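Long-range contact in Nrps/pks (Streptomyces albus, PDB 4OPE), which probably catalyses decarboxylative Claisen condensation as a ketosynthase domain of the modular assembly line that builds the polyketide-peptide oxazolomycin: residues A[38-43]-A[64-69]. Sequence-based numbering, arbitrary orientation.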
ATOM      1  N   VAL A  38       8.631 -16.695  22.538  1.00 40.34           N
ATOM      2  CA  VAL A  38       7.391 -16.089  22.984  1.00 40.45           C
ATOM      3  C   VAL A  38       7.381 -15.851  24.490  1.00 41.07           C
ATOM      4  O   VAL A  38       7.912 -16.638  25.241  1.00 42.59           O
ATOM      5  CB  VAL A  38       6.195 -16.950  22.574  1.00 39.48           C
ATOM      6  CG1 VAL A  38       4.980 -16.514  23.346  1.00 39.73           C
ATOM      7  CG2 VAL A  38       5.960 -16.825  21.067  1.00 39.48           C
ATOM      8  N   GLU A  39       6.760 -14.764  24.915  1.00 42.56           N
ATOM      9  CA  GLU A  39       6.718 -14.361  26.329  1.00 44.25           C
ATOM     10  C   GLU A  39       5.366 -13.701  26.654  1.00 43.19           C
ATOM     11  O   GLU A  39       4.611 -13.322  25.771  1.00 38.70           O
ATOM     12  CB  GLU A  39       7.827 -13.349  26.675  1.00 47.06           C
ATOM     13  CG  GLU A  39       9.256 -13.858  26.668  1.00 51.05           C
ATOM     14  CD  GLU A  39       9.570 -14.836  27.793  1.00 60.56           C
ATOM     15  OE1 GLU A  39      10.695 -15.417  27.775  1.00 65.94           O
ATOM     16  OE2 GLU A  39       8.692 -15.052  28.675  1.00 68.14           O
ATOM     17  N   GLU A  40       5.078 -13.606  27.947  1.00 46.73           N
ATOM     18  CA  GLU A  40       3.924 -12.892  28.439  1.00 48.06           C
ATOM     19  C   GLU A  40       4.072 -11.432  28.152  1.00 46.55           C
ATOM     20  O   GLU A  40       5.180 -10.951  28.063  1.00 48.15           O
ATOM     21  CB  GLU A  40       3.751 -13.088  29.935  1.00 50.38           C
ATOM     22  CG  GLU A  40       3.178 -14.461  30.267  1.00 56.17           C
ATOM     23  CD  GLU A  40       2.783 -14.637  31.738  1.00 59.76           C
ATOM     24  OE1 GLU A  40       2.585 -13.598  32.447  1.00 58.09           O
ATOM     25  OE2 GLU A  40       2.663 -15.828  32.156  1.00 57.01           O
ATOM     26  N   VAL A  41       2.950 -10.733  28.012  1.00 46.36           N
ATOM     27  CA  VAL A  41       2.971  -9.291  27.866  1.00 47.43           C
ATOM     28  C   VAL A  41       3.890  -8.610  28.897  1.00 50.39           C
ATOM     29  O   VAL A  41       3.772  -8.824  30.096  1.00 54.78           O
ATOM     30  CB  VAL A  41       1.585  -8.642  27.978  1.00 46.24           C
ATOM     31  CG1 VAL A  41       1.744  -7.155  27.731  1.00 46.26           C
ATOM     32  CG2 VAL A  41       0.600  -9.225  26.968  1.00 44.51           C
ATOM     33  N   PRO A  42       4.834  -7.816  28.415  1.00 51.96           N
ATOM     34  CA  PRO A  42       5.713  -7.176  29.359  1.00 53.97           C
ATOM     35  C   PRO A  42       5.003  -6.124  30.191  1.00 53.50           C
ATOM     36  O   PRO A  42       4.171  -5.414  29.676  1.00 54.86           O
ATOM     37  CB  PRO A  42       6.779  -6.526  28.464  1.00 52.51           C
ATOM     38  CG  PRO A  42       6.778  -7.351  27.243  1.00 53.57           C
ATOM     39  CD  PRO A  42       5.390  -7.856  27.054  1.00 51.77           C
ATOM     40  N   GLU A  43       5.363  -6.026  31.465  1.00 58.72           N
ATOM     41  CA  GLU A  43       4.879  -4.973  32.345  1.00 60.72           C
ATOM     42  C   GLU A  43       5.055  -3.603  31.737  1.00 59.71           C
ATOM     43  O   GLU A  43       4.149  -2.805  31.779  1.00 60.99           O
ATOM     44  CB  GLU A  43       5.630  -4.997  33.652  1.00 67.06           C
ATOM     45  CG  GLU A  43       5.171  -6.108  34.571  1.00 78.30           C
ATOM     46  CD  GLU A  43       5.821  -6.033  35.949  1.00 89.32           C
ATOM     47  OE1 GLU A  43       5.897  -4.911  36.543  1.00 90.15           O
ATOM     48  OE2 GLU A  43       6.256  -7.114  36.425  1.00 91.71           O
ATOM     49  N   ALA A  64      -5.748 -14.656  26.326  1.00 46.08           N
ATOM     50  CA  ALA A  64      -4.342 -14.978  26.230  1.00 45.96           C
ATOM     51  C   ALA A  64      -3.526 -13.736  26.537  1.00 46.49           C
ATOM     52  O   ALA A  64      -4.025 -12.598  26.460  1.00 44.63           O
ATOM     53  CB  ALA A  64      -4.004 -15.529  24.847  1.00 46.33           C
ATOM     54  N   LYS A  65      -2.257 -13.988  26.851  1.00 47.11           N
ATOM     55  CA  LYS A  65      -1.378 -13.010  27.455  1.00 47.20           C
ATOM     56  C   LYS A  65       0.066 -13.096  26.934  1.00 47.33           C
ATOM     57  O   LYS A  65       1.003 -12.686  27.625  1.00 49.08           O
ATOM     58  CB  LYS A  65      -1.396 -13.237  28.954  1.00 47.93           C
ATOM     59  CG  LYS A  65      -1.178 -14.688  29.334  1.00 50.57           C
ATOM     60  CD  LYS A  65      -1.044 -14.850  30.833  1.00 53.60           C
ATOM     61  CE  LYS A  65      -0.772 -16.292  31.197  1.00 56.54           C
ATOM     62  NZ  LYS A  65      -0.300 -16.427  32.600  1.00 60.42           N
ATOM     63  N   TRP A  66       0.240 -13.585  25.710  1.00 44.72           N
ATOM     64  CA  TRP A  66       1.558 -13.858  25.179  1.00 42.33           C
ATOM     65  C   TRP A  66       1.788 -13.086  23.906  1.00 41.62           C
ATOM     66  O   TRP A  66       0.831 -12.661  23.237  1.00 39.90           O
ATOM     67  CB  TRP A  66       1.703 -15.338  24.881  1.00 42.50           C
ATOM     68  CG  TRP A  66       1.525 -16.232  26.093  1.00 46.20           C
ATOM     69  CD1 TRP A  66       2.459 -16.509  27.067  1.00 47.83           C
ATOM     70  CD2 TRP A  66       0.362 -16.975  26.442  1.00 46.02           C
ATOM     71  NE1 TRP A  66       1.930 -17.355  28.001  1.00 47.77           N
ATOM     72  CE2 TRP A  66       0.652 -17.669  27.641  1.00 47.44           C
ATOM     73  CE3 TRP A  66      -0.899 -17.108  25.872  1.00 47.61           C
ATOM     74  CZ2 TRP A  66      -0.263 -18.499  28.265  1.00 47.96           C
ATOM     75  CZ3 TRP A  66      -1.827 -17.925  26.502  1.00 50.92           C
ATOM     76  CH2 TRP A  66      -1.497 -18.616  27.692  1.00 50.08           C
ATOM     77  N   GLY A  67       3.072 -12.919  23.572  1.00 39.34           N
ATOM     78  CA  GLY A  67       3.456 -12.430  22.264  1.00 38.07           C
ATOM     79  C   GLY A  67       4.923 -12.596  21.953  1.00 38.69           C
ATOM     80  O   GLY A  67       5.718 -13.001  22.822  1.00 39.52           O
ATOM     81  N   GLY A  68       5.282 -12.286  20.702  1.00 37.61           N
ATOM     82  CA  GLY A  68       6.691 -12.083  20.321  1.00 35.46           C
ATOM     83  C   GLY A  68       7.051 -10.632  20.446  1.00 34.83           C
ATOM     84  O   GLY A  68       6.566  -9.825  19.676  1.00 36.79           O
ATOM     85  N   TRP A  69       7.876 -10.278  21.422  1.00 35.52           N
ATOM     86  CA  TRP A  69       8.117  -8.871  21.749  1.00 35.69           C
ATOM     87  C   TRP A  69       9.472  -8.455  21.302  1.00 36.62           C
ATOM     88  O   TRP A  69      10.409  -9.208  21.478  1.00 37.38           O
ATOM     89  CB  TRP A  69       8.012  -8.644  23.248  1.00 36.39           C
ATOM     90  CG  TRP A  69       6.729  -9.145  23.741  1.00 38.15           C
ATOM     91  CD1 TRP A  69       6.504 -10.326  24.352  1.00 39.41           C
ATOM     92  CD2 TRP A  69       5.458  -8.534  23.574  1.00 38.44           C
ATOM     93  NE1 TRP A  69       5.184 -10.468  24.620  1.00 39.00           N
ATOM     94  CE2 TRP A  69       4.518  -9.373  24.151  1.00 39.13           C
ATOM     95  CE3 TRP A  69       5.030  -7.328  23.025  1.00 39.57           C
ATOM     96  CZ2 TRP A  69       3.173  -9.074  24.164  1.00 39.68           C
ATOM     97  CZ3 TRP A  69       3.700  -7.018  23.069  1.00 38.50           C
ATOM     98  CH2 TRP A  69       2.789  -7.892  23.609  1.00 38.98           C
TER
HETATM   99  O   HOH W   1       3.140 -17.717  30.740  1.00 50.87           O
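Trp69 meets the segment 38-43 with both its ring face and its N-H, and the contact illustrates how one indole can pack over a two-stranded pairing, on the face that carries the Glu39 side chain. Pro42 lays its CD over the Trp69 indole, 3.4 Å from the centroid of the five-membered ring and only 12° off its normal, a CH-pi contact, while the backbone of Gly67 lies against the opposite face; a side chain at Gly67 would run into Trp69 CZ2. Trp69 CG is anti to the carbonyl carbon (chi1 -54°), which helps to bring Trp69 NE1 to Glu39 O at 3.1 Å. That oxygen lies in the ring plane, yet the indole N-H reaches it from above the carbonyl plane, while Gly67 N comes in almost head-on at 2.7 Å. Glu39 N returns a bond to Gly67 O, so Glu39 and Gly67 form an antiparallel hydrogen-bonded pair. Val41 CG2 sits 3.8 Å from Trp69 CZ2; Val41 N donates to Lys65 O and extends the pairing past Glu40 and Trp66. With an alanine at Trp69, Glu39 O is likely to lose one of its two donors, and a gap would probably open beside Pro42 CD.

The two short strands, separate from the large mixed sheet, close a 20-residue connection without helix or strand in the N-terminal beta-ketoacyl synthase region of this thiolase-type fold. The extended chains of Lys65 and Glu40 run side by side, Lys65 NZ meeting Glu40 OE2 at 3.1 Å in a salt bridge from above the carboxylate plane. Trp66 makes a cation-pi contact with Arg226. The chemistry thus divides: an indole held between Pro42 and the Gly67 backbone, its N-H on a doubly gripped carbonyl, and apart from these a charge pair, with Glu40 exposed, whose hold is probably moderated by solvent.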